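PDB 5G4I: phospholyase from Arthrobacter aurescens, which catalyses the pyridoxal phosphate-dependent breakdown of phosphoethanolamine to acetaldehyde, ammonia and phosphate, using a scaffold of the class III transaminase family. Local coordinates for residues Leu116-Ser121 with Asn310-Asn315; Glu122-Ala127 with Leu276-Lys281. All blocks are in the same frame, centred on the assembly; numbering follows the deposited sequence.

Contact 1: Leu116-Ser121 with Asn310-Asn315; sequences LTNSGS and NTFAGN. With PLP (pyridoxal-5'-phosphate), chain C; PLP (pyridoxal-5'-phosphate), chain H.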
loop_
_atom_site.group_PDB
_atom_site.type_symbol
_atom_site.label_atom_id
_atom_site.label_comp_id
_atom_site.label_asym_id
_atom_site.label_seq_id
_atom_site.Cartn_x
_atom_site.Cartn_y
_atom_site.Cartn_z
ATOM N N LEU A 116 9.157 1.378 -6.621
ATOM C CA LEU A 116 8.587 2.100 -5.480
ATOM C C LEU A 116 7.166 1.518 -5.148
ATOM O O LEU A 116 6.453 0.998 -6.031
ATOM C CB LEU A 116 8.496 3.601 -5.827
ATOM C CG LEU A 116 9.835 4.320 -5.727
ATOM C CD1 LEU A 116 9.868 5.645 -6.501
ATOM C CD2 LEU A 116 10.240 4.607 -4.280
ATOM N N THR A 117 6.777 1.669 -3.854
ATOM C CA THR A 117 5.476 1.233 -3.362
ATOM C C THR A 117 4.986 2.300 -2.363
ATOM O O THR A 117 5.638 3.348 -2.186
ATOM C CB THR A 117 5.515 -0.169 -2.676
ATOM O OG1 THR A 117 6.185 -0.028 -1.401
ATOM C CG2 THR A 117 6.133 -1.252 -3.570
ATOM N N ASN A 118 3.849 2.018 -1.674
ATOM C CA ASN A 118 3.285 2.988 -0.700
ATOM C C ASN A 118 3.407 2.493 0.783
ATOM O O ASN A 118 2.863 3.106 1.697
ATOM C CB ASN A 118 1.851 3.343 -1.052
ATOM C CG ASN A 118 1.665 3.690 -2.507
ATOM O OD1 ASN A 118 1.088 2.839 -3.299
ATOM N ND2 ASN A 118 2.183 4.764 -2.943
ATOM N N SER A 119 3.962 1.289 0.988
ATOM C CA SER A 119 4.024 0.689 2.355
ATOM C C SER A 119 5.096 -0.427 2.403
ATOM O O SER A 119 5.456 -1.013 1.347
ATOM C CB SER A 119 2.688 0.130 2.812
ATOM O OG SER A 119 2.326 -1.053 2.086
ATOM N N GLY A 120 5.534 -0.778 3.596
ATOM C CA GLY A 120 6.429 -1.967 3.769
ATOM C C GLY A 120 5.735 -3.220 3.355
ATOM O O GLY A 120 6.392 -4.134 2.736
ATOM N N SER A 121 4.432 -3.408 3.697
ATOM C CA SER A 121 3.701 -4.670 3.239
ATOM C C SER A 121 3.703 -4.732 1.727
ATOM O O SER A 121 3.864 -5.837 1.140
ATOM C CB SER A 121 2.240 -4.789 3.854
ATOM O OG SER A 121 2.303 -4.983 5.252
ATOM N N ASN A 310 1.745 0.466 -10.054
ATOM C CA ASN A 310 1.253 0.908 -8.754
ATOM C C ASN A 310 0.937 2.396 -8.933
ATOM O O ASN A 310 1.839 3.191 -9.146
ATOM C CB ASN A 310 2.316 0.564 -7.721
ATOM C CG ASN A 310 2.020 1.032 -6.343
ATOM O OD1 ASN A 310 1.437 2.125 -6.145
ATOM N ND2 ASN A 310 2.418 0.238 -5.342
ATOM N N THR A 311 -0.343 2.778 -8.833
ATOM C CA THR A 311 -0.768 4.113 -9.271
ATOM C C THR A 311 -0.136 5.232 -8.461
ATOM O O THR A 311 0.253 6.287 -9.017
ATOM C CB THR A 311 -2.315 4.253 -9.195
ATOM O OG1 THR A 311 -2.942 3.229 -10.001
ATOM C CG2 THR A 311 -2.794 5.637 -9.713
ATOM N N PHE A 312 -0.103 5.115 -7.137
ATOM C CA PHE A 312 0.434 6.181 -6.269
ATOM C C PHE A 312 1.978 6.109 -6.138
ATOM O O PHE A 312 2.591 7.114 -5.796
ATOM C CB PHE A 312 -0.190 6.115 -4.849
ATOM C CG PHE A 312 -1.705 6.324 -4.801
ATOM C CD1 PHE A 312 -2.303 7.394 -5.440
ATOM C CD2 PHE A 312 -2.458 5.506 -3.974
ATOM C CE1 PHE A 312 -3.685 7.602 -5.289
ATOM C CE2 PHE A 312 -3.829 5.712 -3.822
ATOM C CZ PHE A 312 -4.445 6.779 -4.499
ATOM N N ALA A 313 2.589 4.966 -6.493
ATOM C CA ALA A 313 4.025 4.853 -6.260
ATOM C C ALA A 313 4.828 5.820 -7.102
ATOM O O ALA A 313 4.537 5.975 -8.337
ATOM C CB ALA A 313 4.492 3.448 -6.550
ATOM N N GLY A 314 5.830 6.489 -6.500
ATOM C CA GLY A 314 6.650 7.393 -7.340
ATOM C C GLY A 314 6.010 8.646 -7.813
ATOM O O GLY A 314 6.498 9.291 -8.771
ATOM N N ASN A 315 4.854 8.988 -7.265
ATOM C CA ASN A 315 4.305 10.298 -7.573
ATOM C C ASN A 315 5.289 11.401 -7.096
ATOM O O ASN A 315 6.151 11.160 -6.242
ATOM C CB ASN A 315 2.884 10.439 -6.949
ATOM C CG ASN A 315 2.887 10.642 -5.418
ATOM O OD1 ASN A 315 3.288 11.678 -4.896
ATOM N ND2 ASN A 315 2.440 9.636 -4.681
HETATM N N1 PLP C . 8.397 -5.653 8.019
HETATM C C2 PLP C . 8.907 -5.150 9.169
HETATM C C2A PLP C . 10.230 -5.651 9.687
HETATM C C3 PLP C . 8.167 -4.104 9.919
HETATM O O3 PLP C . 8.660 -3.582 11.076
HETATM C C4 PLP C . 6.874 -3.650 9.361
HETATM C C4A PLP C . 6.063 -2.612 10.036
HETATM C C5 PLP C . 6.427 -4.281 8.095
HETATM C C6 PLP C . 7.224 -5.253 7.497
HETATM C C5A PLP C . 5.117 -3.873 7.461
HETATM O O4P PLP C . 5.080 -2.455 7.314
HETATM P P PLP C . 3.706 -1.711 6.923
HETATM O O1P PLP C . 2.931 -1.675 8.218
HETATM O O2P PLP C . 4.155 -0.356 6.428
HETATM O O3P PLP C . 3.103 -2.595 5.859
HETATM N N1 PLP H . -9.240 -1.370 -9.058
HETATM C C2 PLP H . -9.552 -0.608 -10.049
HETATM C C2A PLP H . -10.921 -0.771 -10.720
HETATM C C3 PLP H . -8.554 0.379 -10.560
HETATM O O3 PLP H . -8.893 1.264 -11.566
HETATM C C4 PLP H . -7.236 0.525 -9.921
HETATM C C4A PLP H . -6.275 1.614 -10.272
HETATM C C5 PLP H . -7.003 -0.428 -8.854
HETATM C C6 PLP H . -8.038 -1.339 -8.460
HETATM C C5A PLP H . -5.586 -0.456 -8.200
HETATM O O4P PLP H . -5.304 0.718 -7.480
HETATM P P PLP H . -3.704 0.890 -7.131
HETATM O O1P PLP H . -2.825 1.071 -8.372
HETATM O O2P PLP H . -3.873 2.102 -6.169
HETATM O O3P PLP H . -3.250 -0.159 -6.209
HETATM O O HOH W 1 6.175 5.852 -3.703
#

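Contact 2: Glu122-Ala127 with Leu276-Lys281; sequences EANELA and LVTMGK. With PLP (pyridoxal-5'-phosphate), chain C.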
loop_
_atom_site.group_PDB
_atom_site.type_symbol
_atom_site.label_atom_id
_atom_site.label_comp_id
_atom_site.label_asym_id
_atom_site.label_seq_id
_atom_site.Cartn_x
_atom_site.Cartn_y
_atom_site.Cartn_z
ATOM N N GLU A 122 3.405 -3.630 1.046
ATOM C CA GLU A 122 3.410 -3.658 -0.461
ATOM C C GLU A 122 4.781 -4.069 -0.937
ATOM O O GLU A 122 4.893 -4.827 -1.965
ATOM C CB GLU A 122 2.949 -2.343 -1.098
ATOM C CG GLU A 122 1.480 -2.022 -1.050
ATOM C CD GLU A 122 1.080 -0.933 -2.073
ATOM O OE1 GLU A 122 1.820 0.116 -2.252
ATOM O OE2 GLU A 122 -0.015 -1.097 -2.756
ATOM N N ALA A 123 5.837 -3.583 -0.285
ATOM C CA ALA A 123 7.219 -3.918 -0.740
ATOM C C ALA A 123 7.489 -5.429 -0.559
ATOM O O ALA A 123 8.020 -6.119 -1.478
ATOM C CB ALA A 123 8.255 -3.054 -0.047
ATOM N N ASN A 124 7.229 -5.980 0.617
ATOM C CA ASN A 124 7.507 -7.408 0.851
ATOM C C ASN A 124 6.578 -8.282 -0.004
ATOM O O ASN A 124 7.053 -9.343 -0.508
ATOM C CB ASN A 124 7.383 -7.786 2.343
ATOM C CG ASN A 124 8.582 -7.399 3.173
ATOM O OD1 ASN A 124 9.721 -7.497 2.687
ATOM N ND2 ASN A 124 8.374 -7.087 4.431
ATOM N N GLU A 125 5.314 -7.936 -0.230
ATOM C CA GLU A 125 4.450 -8.672 -1.164
ATOM C C GLU A 125 5.090 -8.727 -2.512
ATOM O O GLU A 125 5.136 -9.831 -3.144
ATOM C CB GLU A 125 3.072 -7.954 -1.255
ATOM C CG GLU A 125 2.103 -8.616 -2.203
ATOM C CD GLU A 125 1.472 -9.880 -1.728
ATOM O OE1 GLU A 125 1.656 -10.292 -0.572
ATOM O OE2 GLU A 125 0.733 -10.523 -2.555
ATOM N N LEU A 126 5.561 -7.596 -3.045
ATOM C CA LEU A 126 6.198 -7.564 -4.394
ATOM C C LEU A 126 7.483 -8.358 -4.410
ATOM O O LEU A 126 7.727 -9.106 -5.411
ATOM C CB LEU A 126 6.403 -6.105 -4.841
ATOM C CG LEU A 126 7.119 -5.900 -6.163
ATOM C CD1 LEU A 126 6.368 -6.512 -7.313
ATOM C CD2 LEU A 126 7.316 -4.369 -6.404
ATOM N N ALA A 127 8.326 -8.206 -3.401
ATOM C CA ALA A 127 9.575 -9.005 -3.388
ATOM C C ALA A 127 9.299 -10.495 -3.424
ATOM O O ALA A 127 10.038 -11.232 -4.147
ATOM C CB ALA A 127 10.461 -8.620 -2.207
ATOM N N LEU A 276 17.485 -8.818 -3.132
ATOM C CA LEU A 276 16.283 -7.978 -2.962
ATOM C C LEU A 276 16.358 -7.367 -1.555
ATOM O O LEU A 276 16.710 -8.046 -0.570
ATOM C CB LEU A 276 14.998 -8.898 -2.970
ATOM C CG LEU A 276 14.645 -9.489 -4.392
ATOM C CD1 LEU A 276 13.896 -10.848 -4.268
ATOM C CD2 LEU A 276 13.873 -8.486 -5.205
ATOM N N VAL A 277 16.032 -6.054 -1.522
ATOM C CA VAL A 277 16.028 -5.250 -0.240
ATOM C C VAL A 277 14.702 -4.490 -0.168
ATOM O O VAL A 277 14.349 -3.801 -1.119
ATOM C CB VAL A 277 17.243 -4.270 -0.142
ATOM C CG1 VAL A 277 17.190 -3.530 1.166
ATOM C CG2 VAL A 277 18.544 -5.013 -0.288
ATOM N N THR A 278 13.968 -4.700 0.926
ATOM C CA THR A 278 12.646 -4.001 1.088
ATOM C C THR A 278 12.767 -2.955 2.208
ATOM O O THR A 278 13.554 -3.058 3.135
ATOM C CB THR A 278 11.529 -5.033 1.383
ATOM O OG1 THR A 278 11.869 -5.732 2.571
ATOM C CG2 THR A 278 11.358 -6.028 0.229
ATOM N N MET A 279 11.911 -1.933 2.131
ATOM C CA MET A 279 11.978 -0.798 3.074
ATOM C C MET A 279 10.579 -0.151 3.150
ATOM O O MET A 279 9.681 -0.341 2.313
ATOM C CB MET A 279 13.087 0.145 2.679
ATOM C CG MET A 279 12.857 0.744 1.398
ATOM S SD MET A 279 14.389 1.569 0.665
ATOM C CE MET A 279 15.397 0.511 0.495
ATOM N N GLY A 280 10.428 0.688 4.191
ATOM C CA GLY A 280 9.158 1.397 4.469
ATOM C C GLY A 280 9.425 2.305 5.678
ATOM O O GLY A 280 10.408 3.061 5.723
ATOM N N LYS A 281 8.578 2.176 6.716
ATOM C CA LYS A 281 8.485 3.027 7.939
ATOM C C LYS A 281 9.173 4.412 7.828
ATOM O O LYS A 281 8.482 5.422 7.529
ATOM C CB LYS A 281 8.718 2.190 9.184
ATOM C CG LYS A 281 7.518 1.300 9.573
ATOM C CD LYS A 281 7.718 0.546 10.924
ATOM C CE LYS A 281 6.494 -0.353 11.399
ATOM N NZ LYS A 281 6.786 -1.717 10.880
HETATM N N1 PLP C . 8.397 -5.653 8.019
HETATM C C2 PLP C . 8.907 -5.150 9.169
HETATM C C2A PLP C . 10.230 -5.651 9.687
HETATM C C3 PLP C . 8.167 -4.104 9.919
HETATM O O3 PLP C . 8.660 -3.582 11.076
HETATM C C4 PLP C . 6.874 -3.650 9.361
HETATM C C4A PLP C . 6.063 -2.612 10.036
HETATM C C5 PLP C . 6.427 -4.281 8.095
HETATM C C6 PLP C . 7.224 -5.253 7.497
HETATM C C5A PLP C . 5.117 -3.873 7.461
HETATM O O4P PLP C . 5.080 -2.455 7.314
HETATM P P PLP C . 3.706 -1.711 6.923
HETATM O O1P PLP C . 2.931 -1.675 8.218
HETATM O O2P PLP C . 4.155 -0.356 6.428
HETATM O O3P PLP C . 3.103 -2.595 5.859
#

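Contact 1: Leu116-Ser121 with Asn310-Asn315
A313 packs its methyl straight against the backbone of L116, with CB of A313 only 3.2 Å from O of L116 and 4.1 Å from its CB. Next to this tight spot the amides of N118 and N310 approach from opposite directions, and CG of N118 lies 3.8 Å from CB of F312. N310 extends its amide across the contact because CG is anti to the backbone N (chi1 176°). There ND2 bonds to E122, while OD1 takes a weak bond from A313 N at 3.1 Å, so both ends of the amide are engaged. The L116 side is looser: this partly exposed leucine lays CD1 on CA of G314 at 3.8 Å, and a water bridges the two segments nearby, donating to T117 O at 3.0 Å and accepting from G314 N at 2.9 Å. Two cofactor phosphates lie beyond the packing. G120 and S121 hold that of their own subunit, whereas T311 reaches the cofactor of the second subunit through N and OG1, the latter 2.7 Å from O1P. Packing and polar links therefore tie the chain leading into the phosphate-binding start of helix 120-135 to the loop that completes the other active site.

Contact 2: Glu122-Ala127 with Leu276-Lys281
T278, the middle of the contact, stands on the central sheet of the fold-type I PLP domain and faces helix 120-135, which runs nearly antiparallel to strand 276-279 at 161°, the axes 7.7 Å apart. A123 and A127, one helical turn from each other, put their methyls toward the strand, and T278 meets both: its CG2 is 3.7 Å from A127 CB, and its CB is 4.1 Å from A123 CB. Such small side chains let the helix settle close to the sheet. At the ends of the patch L276 brings CD1 to the backbone O of A127, and A123 CB lies against the carbonyl O of M279.

With chi1 at 59°, OG1 of T278 sits between its own backbone N and carbonyl carbon, which turns the hydroxyl to N124 and leaves CG2 facing the methyl of A127 and the backbone O of A123. OG1 donates to N124 OD1 over 2.8 Å, approaching 34° out of the carbonyl plane. The other end of that amide, ND2, bonds to H148 O and D251 OD2, so N124 is held from both ends and its rotation is fixed. The same amide borders the cofactor: N124 ND2 lies 3.8 Å from C6 of the pyridine ring.

Beyond the strand the chain turns through G280 to K281, the lysine that carries the cofactor as an internal aldimine. Its chain is extended until a bend at the last torsion brings NZ to C4A of PLP, a covalent link of 1.4 Å, with a weak hydrogen bond from NZ to O3 at 2.7 Å.

Overall arrangement
Both contacts are buried and use the 113-135 region: contact 1 the end of strand 113-117 and the loop into the helix, contact 2 the helix itself. Contact 2 is the deeper, its centre about 11 Å from that of the chain, where small apolar groups and one side-chain hydrogen bond seat the helix on an inner strand of the seven-stranded sheet that also holds strand 113-117. Contact 1, with its centre about 18 Å from it, lies at this edge strand beside the second subunit, and relies on backbone packing, amides and a water. E122 joins them, reaching N118 N as well as N310, while OE2 bonds to S119 of the second subunit. Contact 2 carries the lysine of its own cofactor; contact 1 touches the phosphates of both.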